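Local coordinates for protein putative oxidoreductase (Salmonella enterica subsp. enterica serovar Typhimurium, PDB 3NX4) that binds NADP(H) and probably catalyses the NADPH-dependent reduction of acryloyl-CoA, as a member of the medium-chain dehydrogenase/reductase superfamily, at residues D74-A79 with K105-V110; G28-D33 with G67-S72; T162-L167 with L190-I195; M132-A137 with C236-G241. All blocks are in the same frame, centred on the assembly; numbering follows the deposited sequence.

Contact 1: residues D74-A79 with K105-V110; sequences DPRFHA and KGDWLV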
loop_
_atom_site.group_PDB
_atom_site.type_symbol
_atom_site.label_atom_id
_atom_site.label_comp_id
_atom_site.label_asym_id
_atom_site.label_seq_id
_atom_site.Cartn_x
_atom_site.Cartn_y
_atom_site.Cartn_z
ATOM N N ASP A 74 -20.929 -29.417 15.141
ATOM C CA ASP A 74 -19.661 -29.337 14.434
ATOM C C ASP A 74 -18.652 -30.207 15.176
ATOM O O ASP A 74 -18.452 -30.035 16.378
ATOM C CB ASP A 74 -19.182 -27.882 14.404
ATOM C CG ASP A 74 -18.021 -27.667 13.456
ATOM O OD1 ASP A 74 -16.938 -28.239 13.701
ATOM O OD2 ASP A 74 -18.190 -26.917 12.473
ATOM N N PRO A 75 -18.008 -31.147 14.467
ATOM C CA PRO A 75 -17.102 -32.070 15.164
ATOM C C PRO A 75 -15.861 -31.385 15.762
ATOM O O PRO A 75 -15.148 -32.011 16.544
ATOM C CB PRO A 75 -16.714 -33.078 14.070
ATOM C CG PRO A 75 -16.887 -32.324 12.793
ATOM C CD PRO A 75 -18.054 -31.402 13.016
ATOM N N ARG A 76 -15.626 -30.116 15.435
ATOM C CA ARG A 76 -14.463 -29.405 15.974
ATOM C C ARG A 76 -14.730 -28.750 17.334
ATOM O O ARG A 76 -13.801 -28.283 17.997
ATOM C CB ARG A 76 -13.969 -28.346 14.985
ATOM C CG ARG A 76 -13.480 -28.901 13.660
ATOM C CD ARG A 76 -13.293 -27.769 12.665
ATOM N NE ARG A 76 -14.575 -27.179 12.297
ATOM C CZ ARG A 76 -14.722 -26.150 11.471
ATOM N NH1 ARG A 76 -13.658 -25.573 10.924
ATOM N NH2 ARG A 76 -15.935 -25.691 11.199
ATOM N N PHE A 77 -15.993 -28.710 17.745
ATOM C CA PHE A 77 -16.361 -28.075 19.009
ATOM C C PHE A 77 -17.234 -28.981 19.860
ATOM O O PHE A 77 -18.012 -29.784 19.337
ATOM C CB PHE A 77 -17.038 -26.726 18.752
ATOM C CG PHE A 77 -16.168 -25.767 17.996
ATOM C CD1 PHE A 77 -15.284 -24.946 18.666
ATOM C CD2 PHE A 77 -16.199 -25.727 16.608
ATOM C CE1 PHE A 77 -14.455 -24.081 17.967
ATOM C CE2 PHE A 77 -15.379 -24.860 15.903
ATOM C CZ PHE A 77 -14.504 -24.034 16.587
ATOM N N HIS A 78 -17.093 -28.865 21.177
ATOM C CA HIS A 78 -17.825 -29.742 22.084
ATOM C C HIS A 78 -18.450 -28.954 23.231
ATOM O O HIS A 78 -18.033 -27.828 23.528
ATOM C CB HIS A 78 -16.912 -30.850 22.621
ATOM C CG HIS A 78 -15.813 -30.356 23.510
ATOM N ND1 HIS A 78 -14.637 -29.829 23.019
ATOM C CD2 HIS A 78 -15.709 -30.313 24.860
ATOM C CE1 HIS A 78 -13.858 -29.480 24.028
ATOM N NE2 HIS A 78 -14.487 -29.760 25.156
ATOM N N ALA A 79 -19.456 -29.541 23.869
ATOM C CA ALA A 79 -20.107 -28.894 24.996
ATOM C C ALA A 79 -19.098 -28.638 26.112
ATOM O O ALA A 79 -18.312 -29.515 26.462
ATOM C CB ALA A 79 -21.271 -29.744 25.506
ATOM N N LYS A 105 -21.764 -20.616 12.813
ATOM C CA LYS A 105 -21.063 -21.681 12.118
ATOM C C LYS A 105 -19.758 -21.954 12.835
ATOM O O LYS A 105 -19.084 -21.028 13.266
ATOM C CB LYS A 105 -20.735 -21.252 10.696
ATOM C CG LYS A 105 -21.924 -20.915 9.828
ATOM C CD LYS A 105 -21.447 -20.647 8.406
ATOM C CE LYS A 105 -22.577 -20.180 7.504
ATOM N NZ LYS A 105 -22.074 -19.805 6.147
ATOM N N GLY A 106 -19.382 -23.223 12.931
ATOM C CA GLY A 106 -18.094 -23.576 13.497
ATOM C C GLY A 106 -16.920 -22.842 12.863
ATOM O O GLY A 106 -15.949 -22.525 13.548
ATOM N N ASP A 107 -17.000 -22.576 11.559
ATOM C CA ASP A 107 -15.922 -21.890 10.845
ATOM C C ASP A 107 -15.588 -20.496 11.415
ATOM O O ASP A 107 -14.486 -19.993 11.213
ATOM C CB ASP A 107 -16.274 -21.709 9.373
ATOM C CG ASP A 107 -16.072 -22.965 8.548
ATOM O OD1 ASP A 107 -15.452 -23.941 9.033
ATOM O OD2 ASP A 107 -16.529 -22.945 7.388
ATOM N N TRP A 108 -16.541 -19.870 12.096
ATOM C CA TRP A 108 -16.362 -18.490 12.558
ATOM C C TRP A 108 -15.784 -18.405 13.967
ATOM O O TRP A 108 -15.456 -17.325 14.451
ATOM C CB TRP A 108 -17.700 -17.757 12.544
ATOM C CG TRP A 108 -18.344 -17.684 11.203
ATOM C CD1 TRP A 108 -17.759 -17.918 9.985
ATOM C CD2 TRP A 108 -19.713 -17.374 10.938
ATOM N NE1 TRP A 108 -18.685 -17.758 8.980
ATOM C CE2 TRP A 108 -19.891 -17.424 9.539
ATOM C CE3 TRP A 108 -20.812 -17.061 11.752
ATOM C CZ2 TRP A 108 -21.118 -17.168 8.936
ATOM C CZ3 TRP A 108 -22.028 -16.804 11.152
ATOM C CH2 TRP A 108 -22.173 -16.866 9.756
ATOM N N LEU A 109 -15.670 -19.551 14.622
ATOM C CA LEU A 109 -15.242 -19.592 16.009
ATOM C C LEU A 109 -13.741 -19.782 16.110
ATOM O O LEU A 109 -13.106 -20.304 15.194
ATOM C CB LEU A 109 -15.956 -20.734 16.737
ATOM C CG LEU A 109 -17.442 -20.516 17.041
ATOM C CD1 LEU A 109 -18.102 -21.806 17.497
ATOM C CD2 LEU A 109 -17.617 -19.424 18.106
ATOM N N VAL A 110 -13.185 -19.342 17.229
ATOM C CA VAL A 110 -11.801 -19.605 17.563
ATOM C C VAL A 110 -11.769 -20.239 18.950
ATOM O O VAL A 110 -12.353 -19.694 19.887
ATOM C CB VAL A 110 -11.002 -18.290 17.588
ATOM C CG1 VAL A 110 -9.588 -18.528 18.063
ATOM C CG2 VAL A 110 -11.014 -17.648 16.211
HETATM O O HOH W 1 -20.226 -25.606 11.735
#

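Contact 2: residues G28-D33 with G67-S72; sequences GDVTVD and GTVHAS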
loop_
_atom_site.group_PDB
_atom_site.type_symbol
_atom_site.label_atom_id
_atom_site.label_comp_id
_atom_site.label_asym_id
_atom_site.label_seq_id
_atom_site.Cartn_x
_atom_site.Cartn_y
_atom_site.Cartn_z
ATOM N N GLY A 28 -27.539 -22.511 12.994
ATOM C CA GLY A 28 -26.101 -22.702 13.018
ATOM C C GLY A 28 -25.705 -23.929 13.815
ATOM O O GLY A 28 -26.454 -24.400 14.668
ATOM N N ASP A 29 -24.509 -24.438 13.545
ATOM C CA ASP A 29 -24.057 -25.679 14.160
ATOM C C ASP A 29 -23.657 -25.558 15.622
ATOM O O ASP A 29 -23.715 -26.537 16.358
ATOM C CB ASP A 29 -22.892 -26.265 13.370
ATOM C CG ASP A 29 -23.309 -26.742 12.002
ATOM O OD1 ASP A 29 -24.497 -27.106 11.833
ATOM O OD2 ASP A 29 -22.450 -26.754 11.097
ATOM N N VAL A 30 -23.233 -24.369 16.045
ATOM C CA VAL A 30 -22.706 -24.226 17.392
ATOM C C VAL A 30 -23.476 -23.191 18.191
ATOM O O VAL A 30 -23.595 -22.040 17.770
ATOM C CB VAL A 30 -21.208 -23.858 17.381
ATOM C CG1 VAL A 30 -20.632 -24.024 18.764
ATOM C CG2 VAL A 30 -20.462 -24.738 16.375
ATOM N N THR A 31 -24.005 -23.621 19.338
ATOM C CA THR A 31 -24.699 -22.733 20.261
ATOM C C THR A 31 -23.799 -22.354 21.422
ATOM O O THR A 31 -23.259 -23.217 22.117
ATOM C CB THR A 31 -25.976 -23.382 20.818
ATOM O OG1 THR A 31 -26.907 -23.568 19.750
ATOM C CG2 THR A 31 -26.597 -22.491 21.886
ATOM N N VAL A 32 -23.643 -21.052 21.628
ATOM C CA VAL A 32 -22.724 -20.544 22.632
ATOM C C VAL A 32 -23.461 -19.750 23.695
ATOM O O VAL A 32 -24.282 -18.889 23.380
ATOM C CB VAL A 32 -21.659 -19.640 21.979
ATOM C CG1 VAL A 32 -20.684 -19.131 23.014
ATOM C CG2 VAL A 32 -20.932 -20.404 20.860
ATOM N N ASP A 33 -23.177 -20.059 24.955
ATOM C CA ASP A 33 -23.645 -19.241 26.061
ATOM C C ASP A 33 -22.614 -18.142 26.262
ATOM O O ASP A 33 -21.488 -18.410 26.678
ATOM C CB ASP A 33 -23.793 -20.084 27.326
ATOM C CG ASP A 33 -24.839 -21.178 27.177
ATOM O OD1 ASP A 33 -25.721 -21.053 26.298
ATOM O OD2 ASP A 33 -24.779 -22.159 27.945
ATOM N N GLY A 67 -17.560 -17.063 25.067
ATOM C CA GLY A 67 -18.418 -17.830 25.947
ATOM C C GLY A 67 -18.108 -19.302 25.895
ATOM O O GLY A 67 -17.044 -19.711 25.422
ATOM N N THR A 68 -19.057 -20.098 26.376
ATOM C CA THR A 68 -18.891 -21.535 26.474
ATOM C C THR A 68 -19.896 -22.228 25.570
ATOM O O THR A 68 -21.077 -21.880 25.558
ATOM C CB THR A 68 -19.140 -22.005 27.930
ATOM O OG1 THR A 68 -18.292 -21.268 28.817
ATOM C CG2 THR A 68 -18.848 -23.485 28.082
ATOM N N VAL A 69 -19.429 -23.221 24.823
ATOM C CA VAL A 69 -20.301 -23.994 23.951
ATOM C C VAL A 69 -21.341 -24.747 24.778
ATOM O O VAL A 69 -20.998 -25.500 25.691
ATOM C CB VAL A 69 -19.486 -24.985 23.095
ATOM C CG1 VAL A 69 -20.413 -25.910 22.292
ATOM C CG2 VAL A 69 -18.521 -24.221 22.176
ATOM N N HIS A 70 -22.615 -24.525 24.476
ATOM C CA HIS A 70 -23.679 -25.304 25.110
ATOM C C HIS A 70 -23.884 -26.607 24.343
ATOM O O HIS A 70 -23.982 -27.684 24.933
ATOM C CB HIS A 70 -24.994 -24.534 25.131
ATOM C CG HIS A 70 -26.155 -25.349 25.617
ATOM N ND1 HIS A 70 -26.247 -25.814 26.911
ATOM C CD2 HIS A 70 -27.265 -25.792 24.980
ATOM C CE1 HIS A 70 -27.367 -26.500 27.055
ATOM N NE2 HIS A 70 -28.001 -26.507 25.895
ATOM N N ALA A 71 -23.955 -26.496 23.020
ATOM C CA ALA A 71 -24.122 -27.662 22.157
ATOM C C ALA A 71 -23.464 -27.417 20.809
ATOM O O ALA A 71 -23.354 -26.276 20.367
ATOM C CB ALA A 71 -25.596 -27.981 21.975
ATOM N N SER A 72 -23.038 -28.492 20.155
ATOM C CA SER A 72 -22.383 -28.385 18.859
ATOM C C SER A 72 -22.697 -29.566 17.944
ATOM O O SER A 72 -22.604 -30.715 18.356
ATOM C CB SER A 72 -20.870 -28.304 19.033
ATOM O OG SER A 72 -20.223 -28.348 17.769
#

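Contact 3: residues T162-L167 with L190-I195; sequences TAVALL and LGANRI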
loop_
_atom_site.group_PDB
_atom_site.type_symbol
_atom_site.label_atom_id
_atom_site.label_comp_id
_atom_site.label_asym_id
_atom_site.label_seq_id
_atom_site.Cartn_x
_atom_site.Cartn_y
_atom_site.Cartn_z
ATOM N N THR A 162 -4.483 -0.484 21.832
ATOM C CA THR A 162 -3.854 -1.799 21.730
ATOM C C THR A 162 -2.558 -1.677 20.930
ATOM O O THR A 162 -1.525 -2.243 21.295
ATOM C CB THR A 162 -4.786 -2.838 21.064
ATOM O OG1 THR A 162 -6.108 -2.731 21.607
ATOM C CG2 THR A 162 -4.261 -4.260 21.306
ATOM N N ALA A 163 -2.621 -0.919 19.843
ATOM C CA ALA A 163 -1.456 -0.722 18.970
ATOM C C ALA A 163 -0.278 -0.108 19.732
ATOM O O ALA A 163 0.872 -0.535 19.590
ATOM C CB ALA A 163 -1.834 0.166 17.790
ATOM N N VAL A 164 -0.572 0.911 20.533
ATOM C CA VAL A 164 0.474 1.605 21.294
ATOM C C VAL A 164 1.117 0.602 22.261
ATOM O O VAL A 164 2.344 0.498 22.347
ATOM C CB VAL A 164 -0.113 2.816 22.059
ATOM C CG1 VAL A 164 0.882 3.359 23.123
ATOM C CG2 VAL A 164 -0.552 3.928 21.073
ATOM N N ALA A 165 0.274 -0.166 22.949
ATOM C CA ALA A 165 0.736 -1.137 23.943
ATOM C C ALA A 165 1.580 -2.243 23.316
ATOM O O ALA A 165 2.603 -2.638 23.869
ATOM C CB ALA A 165 -0.450 -1.744 24.694
ATOM N N LEU A 166 1.142 -2.741 22.164
ATOM C CA LEU A 166 1.893 -3.767 21.428
ATOM C C LEU A 166 3.248 -3.246 20.942
ATOM O O LEU A 166 4.282 -3.855 21.199
ATOM C CB LEU A 166 1.088 -4.272 20.227
ATOM C CG LEU A 166 -0.146 -5.102 20.573
ATOM C CD1 LEU A 166 -0.972 -5.317 19.318
ATOM C CD2 LEU A 166 0.276 -6.433 21.195
ATOM N N LEU A 167 3.232 -2.122 20.231
ATOM C CA LEU A 167 4.468 -1.539 19.711
ATOM C C LEU A 167 5.429 -1.244 20.849
ATOM O O LEU A 167 6.627 -1.460 20.727
ATOM C CB LEU A 167 4.192 -0.248 18.926
ATOM C CG LEU A 167 3.406 -0.447 17.616
ATOM C CD1 LEU A 167 2.884 0.897 17.099
ATOM C CD2 LEU A 167 4.243 -1.179 16.553
ATOM N N LEU A 190 0.189 3.902 28.463
ATOM C CA LEU A 190 0.180 2.768 27.533
ATOM C C LEU A 190 1.551 2.523 26.900
ATOM O O LEU A 190 1.824 1.431 26.377
ATOM C CB LEU A 190 -0.855 2.979 26.434
ATOM C CG LEU A 190 -2.331 2.859 26.799
ATOM C CD1 LEU A 190 -3.180 3.256 25.602
ATOM C CD2 LEU A 190 -2.651 1.443 27.228
ATOM N N GLY A 191 2.402 3.546 26.941
ATOM C CA GLY A 191 3.763 3.439 26.439
ATOM C C GLY A 191 4.132 4.406 25.321
ATOM O O GLY A 191 5.228 4.314 24.762
ATOM N N ALA A 192 3.238 5.331 24.980
ATOM C CA ALA A 192 3.553 6.310 23.932
ATOM C C ALA A 192 4.740 7.169 24.358
ATOM O O ALA A 192 4.774 7.667 25.476
ATOM C CB ALA A 192 2.357 7.173 23.610
ATOM N N ASN A 193 5.720 7.316 23.471
ATOM C CA ASN A 193 6.926 8.078 23.781
ATOM C C ASN A 193 6.778 9.554 23.414
ATOM O O ASN A 193 7.466 10.416 23.955
ATOM C CB ASN A 193 8.121 7.491 23.016
ATOM C CG ASN A 193 8.356 6.035 23.343
ATOM O OD1 ASN A 193 7.933 5.148 22.600
ATOM N ND2 ASN A 193 8.990 5.775 24.488
ATOM N N ARG A 194 5.887 9.827 22.470
ATOM C CA ARG A 194 5.676 11.172 21.974
ATOM C C ARG A 194 4.192 11.287 21.729
ATOM O O ARG A 194 3.572 10.340 21.242
ATOM C CB ARG A 194 6.433 11.363 20.648
ATOM C CG ARG A 194 6.802 12.786 20.338
ATOM C CD ARG A 194 7.108 12.988 18.862
ATOM N NE ARG A 194 8.255 12.221 18.385
ATOM C CZ ARG A 194 9.519 12.596 18.553
ATOM N NH1 ARG A 194 9.802 13.716 19.218
ATOM N NH2 ARG A 194 10.502 11.852 18.066
ATOM N N ILE A 195 3.607 12.426 22.082
ATOM C CA ILE A 195 2.199 12.672 21.761
ATOM C C ILE A 195 2.096 13.917 20.880
ATOM O O ILE A 195 2.694 14.936 21.198
ATOM C CB ILE A 195 1.336 12.807 23.050
ATOM C CG1 ILE A 195 1.360 11.490 23.836
ATOM C CG2 ILE A 195 -0.102 13.153 22.699
ATOM C CD1 ILE A 195 1.098 11.656 25.292
#

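Contact 4: residues M132-A137 with C236-G241; sequences MLCVMA and CVAACG. With NAP (NADP nicotinamide-adenine-dinucleotide phosphate), chain C.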
loop_
_atom_site.group_PDB
_atom_site.type_symbol
_atom_site.label_atom_id
_atom_site.label_comp_id
_atom_site.label_asym_id
_atom_site.label_seq_id
_atom_site.Cartn_x
_atom_site.Cartn_y
_atom_site.Cartn_z
HETATM N N MSE A 132 -3.373 -5.986 16.186
HETATM C CA MSE A 132 -2.380 -7.037 16.018
HETATM C C MSE A 132 -2.122 -7.291 14.524
HETATM O O MSE A 132 -0.973 -7.419 14.098
HETATM C CB MSE A 132 -2.813 -8.324 16.723
HETATM C CG MSE A 132 -1.714 -9.373 16.782
HETATM SE SE MSE A 132 -0.224 -8.883 17.982
HETATM C CE MSE A 132 1.095 -8.857 16.702
ATOM N N LEU A 133 -3.186 -7.381 13.731
ATOM C CA LEU A 133 -3.011 -7.514 12.285
ATOM C C LEU A 133 -2.197 -6.348 11.699
ATOM O O LEU A 133 -1.428 -6.554 10.755
ATOM C CB LEU A 133 -4.354 -7.635 11.577
ATOM C CG LEU A 133 -5.149 -8.898 11.920
ATOM C CD1 LEU A 133 -6.550 -8.797 11.340
ATOM C CD2 LEU A 133 -4.437 -10.163 11.417
ATOM N N CYS A 134 -2.367 -5.135 12.245
ATOM C CA CYS A 134 -1.632 -3.968 11.739
ATOM C C CYS A 134 -0.163 -4.064 12.088
ATOM O O CYS A 134 0.699 -3.796 11.266
ATOM C CB CYS A 134 -2.197 -2.663 12.307
ATOM S SG CYS A 134 -3.819 -2.231 11.668
ATOM N N VAL A 135 0.125 -4.459 13.320
ATOM C CA VAL A 135 1.504 -4.681 13.721
ATOM C C VAL A 135 2.158 -5.760 12.835
ATOM O O VAL A 135 3.306 -5.630 12.412
ATOM C CB VAL A 135 1.565 -5.070 15.205
ATOM C CG1 VAL A 135 2.953 -5.562 15.577
ATOM C CG2 VAL A 135 1.138 -3.862 16.078
HETATM N N MSE A 136 1.417 -6.818 12.531
HETATM C CA MSE A 136 1.967 -7.881 11.694
HETATM C C MSE A 136 2.262 -7.399 10.262
HETATM O O MSE A 136 3.234 -7.832 9.632
HETATM C CB MSE A 136 1.029 -9.089 11.711
HETATM C CG MSE A 136 1.092 -9.846 13.034
HETATM SE SE MSE A 136 -0.372 -11.161 13.235
HETATM C CE MSE A 136 -0.021 -12.281 11.705
ATOM N N ALA A 137 1.433 -6.487 9.764
ATOM C CA ALA A 137 1.667 -5.855 8.464
ATOM C C ALA A 137 2.970 -5.056 8.447
ATOM O O ALA A 137 3.738 -5.128 7.487
ATOM C CB ALA A 137 0.490 -4.961 8.089
ATOM N N CYS A 236 6.039 1.934 5.784
ATOM C CA CYS A 236 4.762 1.243 5.601
ATOM C C CYS A 236 3.665 1.804 6.505
ATOM O O CYS A 236 3.856 1.968 7.710
ATOM C CB CYS A 236 4.922 -0.255 5.889
ATOM S SG CYS A 236 3.349 -1.224 5.755
ATOM N N VAL A 237 2.509 2.078 5.921
ATOM C CA VAL A 237 1.342 2.435 6.704
ATOM C C VAL A 237 0.345 1.283 6.692
ATOM O O VAL A 237 -0.081 0.846 5.625
ATOM C CB VAL A 237 0.615 3.656 6.113
ATOM C CG1 VAL A 237 -0.612 3.993 6.989
ATOM C CG2 VAL A 237 1.553 4.844 6.008
ATOM N N ALA A 238 -0.026 0.792 7.876
ATOM C CA ALA A 238 -1.127 -0.157 8.003
ATOM C C ALA A 238 -2.401 0.640 8.304
ATOM O O ALA A 238 -2.497 1.310 9.322
ATOM C CB ALA A 238 -0.839 -1.188 9.119
ATOM N N ALA A 239 -3.364 0.592 7.393
ATOM C CA ALA A 239 -4.574 1.393 7.520
ATOM C C ALA A 239 -5.769 0.492 7.787
ATOM O O ALA A 239 -6.003 -0.473 7.046
ATOM C CB ALA A 239 -4.801 2.200 6.238
ATOM N N CYS A 240 -6.543 0.811 8.821
ATOM C CA CYS A 240 -7.687 -0.026 9.165
ATOM C C CYS A 240 -8.964 0.762 9.456
ATOM O O CYS A 240 -10.017 0.164 9.690
ATOM C CB CYS A 240 -7.348 -0.906 10.373
ATOM S SG CYS A 240 -7.205 0.072 11.918
ATOM N N GLY A 241 -8.891 2.090 9.435
ATOM C CA GLY A 241 -10.010 2.878 9.924
ATOM C C GLY A 241 -10.533 4.020 9.068
ATOM O O GLY A 241 -10.024 4.310 7.972
HETATM P PA NAP C . -12.472 4.269 18.515
HETATM O O1A NAP C . -12.229 3.582 19.794
HETATM O O2A NAP C . -13.648 5.148 18.424
HETATM O O5B NAP C . -11.153 5.041 18.048
HETATM C C5B NAP C . -11.252 6.001 17.033
HETATM C C4B NAP C . -10.327 7.131 17.459
HETATM O O4B NAP C . -10.202 8.035 16.396
HETATM C C3B NAP C . -10.880 7.924 18.646
HETATM O O3B NAP C . -10.387 7.407 19.867
HETATM C C2B NAP C . -10.341 9.320 18.399
HETATM O O2B NAP C . -9.061 9.380 18.982
HETATM C C1B NAP C . -10.159 9.367 16.891
HETATM N N9A NAP C . -11.238 10.115 16.230
HETATM C C8A NAP C . -12.589 10.004 16.452
HETATM N N7A NAP C . -13.222 10.855 15.607
HETATM C C5A NAP C . -12.301 11.486 14.850
HETATM C C6A NAP C . -12.397 12.444 13.849
HETATM N N6A NAP C . -13.575 12.916 13.463
HETATM N N1A NAP C . -11.250 12.902 13.249
HETATM C C2A NAP C . -10.018 12.424 13.641
HETATM N N3A NAP C . -9.924 11.478 14.641
HETATM C C4A NAP C . -11.049 11.024 15.234
HETATM O O3 NAP C . -12.636 3.169 17.341
HETATM P PN NAP C . -11.951 1.728 17.189
HETATM O O1N NAP C . -12.882 0.666 17.635
HETATM O O2N NAP C . -10.611 1.827 17.809
HETATM O O5D NAP C . -11.824 1.696 15.583
HETATM C C5D NAP C . -11.002 2.650 14.954
HETATM C C4D NAP C . -11.311 2.686 13.465
HETATM O O4D NAP C . -10.939 1.447 12.910
HETATM C C3D NAP C . -12.798 2.846 13.201
HETATM O O3D NAP C . -12.977 3.642 12.050
HETATM C C2D NAP C . -13.277 1.440 12.923
HETATM O O2D NAP C . -14.373 1.431 12.043
HETATM C C1D NAP C . -12.045 0.855 12.262
HETATM N N1N NAP C . -11.937 -0.605 12.371
HETATM C C2N NAP C . -11.928 -1.332 11.216
HETATM C C3N NAP C . -11.804 -2.718 11.238
HETATM C C7N NAP C . -11.283 -3.376 9.989
HETATM O O7N NAP C . -11.712 -4.667 9.643
HETATM N N7N NAP C . -10.420 -2.705 9.236
HETATM C C4N NAP C . -11.687 -3.365 12.468
HETATM C C5N NAP C . -11.692 -2.608 13.648
HETATM C C6N NAP C . -11.808 -1.221 13.583
HETATM P P2B NAP C . -8.519 10.754 19.652
HETATM O O1X NAP C . -7.312 10.393 20.473
HETATM O O2X NAP C . -8.128 11.726 18.565
HETATM O O3X NAP C . -9.618 11.318 20.512
#

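Contact 1: residues D74-A79 with K105-V110
Arg-76 reaches across to Asp-107 and ties two loops of the GroES-like domain together through a three-residue salt-bridge network completed by Asp-74. The arginine sits in a type I turn from Asp-74 to Phe-77, closed by Phe-77 N on Asp-74 O. A bend at chi3 (-68°) turns its guanidinium side-on to Asp-74, NE to OD1 at 2.9 Å and NH2 to OD2 along an almost straight N-H line (177°). OD1 has a second donor on its anti lone pair, the backbone N of Arg-76, which makes an Asx turn. Across the contact NH1 and NH2 both converge on Asp-107 OD1, NH2 being the shorter at 2.8 Å. The guanidinium and the Asp-107 carboxylate stand 89° apart, and NH2 meets OD1 from above the carboxylate plane. All three guanidinium nitrogens are bonded, NH2 twice. A water joins the loops a second time, donating to Asp-74 OD2 and accepting from Gly-106 N at 2.8 Å. Gly-106 O lies over one guanidinium face and receives Leu-109 N. Beside this network Phe-77 CZ packs on Leu-109 CB at 3.6 Å, and Leu-109 CD1 makes a CH-pi contact 4.2 Å from the ring centroid, almost on the ring normal.

Contact 2: residues G28-D33 with G67-S72
Thr-31 N donates to Ala-71 O at 2.9 Å, one of the backbone bonds that zip strands 30-39 and 64-72 into an antiparallel pair of the GroES-like domain. Asp-33 and Thr-68 form a reciprocal hydrogen-bonded pair, with Asp-33 N to Thr-68 O at 2.8 Å and Thr-68 N to Asp-33 O at 3.0 Å. Between these pairs lies a classic beta bulge: His-70 and Ala-71 both face Thr-31, whose carbonyl O takes His-70 N at 2.8 Å and, weakly, Ala-71 N at 3.5 Å. The chain also turns a corner at His-70.

CA-H...O contacts supplement the ladder; the shortest runs from Gly-67 CA to Asp-33 O at 3.2 Å.

Apolar packing gathers on the face of Val-30, Val-32, Val-69 and Ser-72. Val-30 CG1, held anti to its own N (chi1 -167°), leans beside the carbonyl carbon and meets Val-69 CG1 at 4.0 Å, while CG2 lies near Ser-72 OG.

On the face of Thr-31 and Asp-33, His-70 is the neighbour. Thr-31 CG2 runs alongside His-70 CB, pointing the same way. The Asp-33 carboxylate and the imidazole lie with their planes 32° apart, Asp-33 OD2 being 3.7 Å from His-70 CB in plain contact.

Polar ends find partners outside: Thr-68 OG1 bonds Glu-82, and Ser-72 OG bonds the carbonyls of Asp-74 and Phe-77. Strand 101-104 pairs with the other edge of strand 30-39, through Val-30 and Val-32, and Val-83 of strand 82-86 packs against both Val-32 and Val-69.

Contact 3: residues T162-L167 with L190-I195
Val-164 of helix 158-169 packs against the chain where helix 184-190 gives way to strand 194-197, a helix-to-strand junction of the Rossmann-type nucleotide-binding domain. One methyl makes the valine's contacts here. With chi1 at 166°, CG1 is anti to the backbone N and lies beside the carbonyl carbon, where it meets three consecutive residues: Leu-190 CB at 3.8 Å, Gly-191 C at 4.1 Å and Ala-192 N at 3.6 Å. The Val-164 and Leu-190 side chains cross at about a right angle. Beyond the valine, Leu-190 also touches Phe-290 and Gln-293 of helix 288-294. Gly-191 ends helix 184-190 in a Schellman motif, its positive phi of 121° turning the backbone past the valine and on toward strand 194-197. No hydrogen bond crosses between the segments, so the join rests on van der Waals contact alone. Val-152 of strand 150-152 also touches Val-164, placing the contact against the parallel sheet. Next along the helix, Ala-165 lies close to the backbone of Leu-190, its CA 3.7 Å from Leu-190 O. Methyl meets methyl where Val-164 CG1 and Ala-192 CB stand 4.1 Å apart.

Contact 4: residues M132-A137 with C236-G241
With chi1 at -70°, Cys-134 sets SG beside its own backbone N and so brings it to 4.0 Å from Cys-240 CB; Cys-240, at chi1 70°, has SG between its N and carbonyl carbon, which turns that sulfur to 4.1 Å from Cys-134 SG. Cys-134 on helix 118-140 thus meets the end of strand 235-239 of the parallel Rossmann-type sheet and Cys-240 just beyond it, the strand running nearly antiparallel to the helix (160°) with the short axes 8.1 Å apart. At that spacing small side chains make the interface. Ala-238 CB points at the helix, 3.8 Å from Cys-134 CB, and also touches the carbonyl O of Cys-134. One helical turn on, Ala-137 CB is the next neighbour of that methyl, at 4.1 Å. No hydrogen bond passes between the two segments. Where the strand ends, Cys-240 and Gly-241 belong to the NADP pocket; Val-159, another NADP-binding residue, packs on Cys-240. The Cys-240 carbonyl O is the modelled acceptor for the nicotinamide amide N7N, although it stands too near the ring for its position to be certain. Gly-241 follows the nicotinamide ribose, its CA 3.4 Å from the ring oxygen O4D of that sugar.

Overall arrangement
Contacts 1 and 2 form one continuous patch of the GroES-like domain, their centres 8 Å apart: Leu-109 CD1 meets Val-30 CG1 at 3.6 Å, and Ala-79 CB packs on His-70 O at 3.5 Å. Contacts 3 and 4 belong to the nucleotide-binding half, their centres 14 Å apart, and share its parallel sheet; Leu-166 CD1 touches the selenium of Met-132 (SE) at 3.9 Å, so helices 158-169 and 118-140 pack together. Contact 4 reaches the nicotinamide end of NADP directly, whereas the Val-164 side chain of contact 3 stays about 9 Å from the cofactor. Contacts 2 and 3 have centres about 36 Å apart, on opposite sides of the chain's centre.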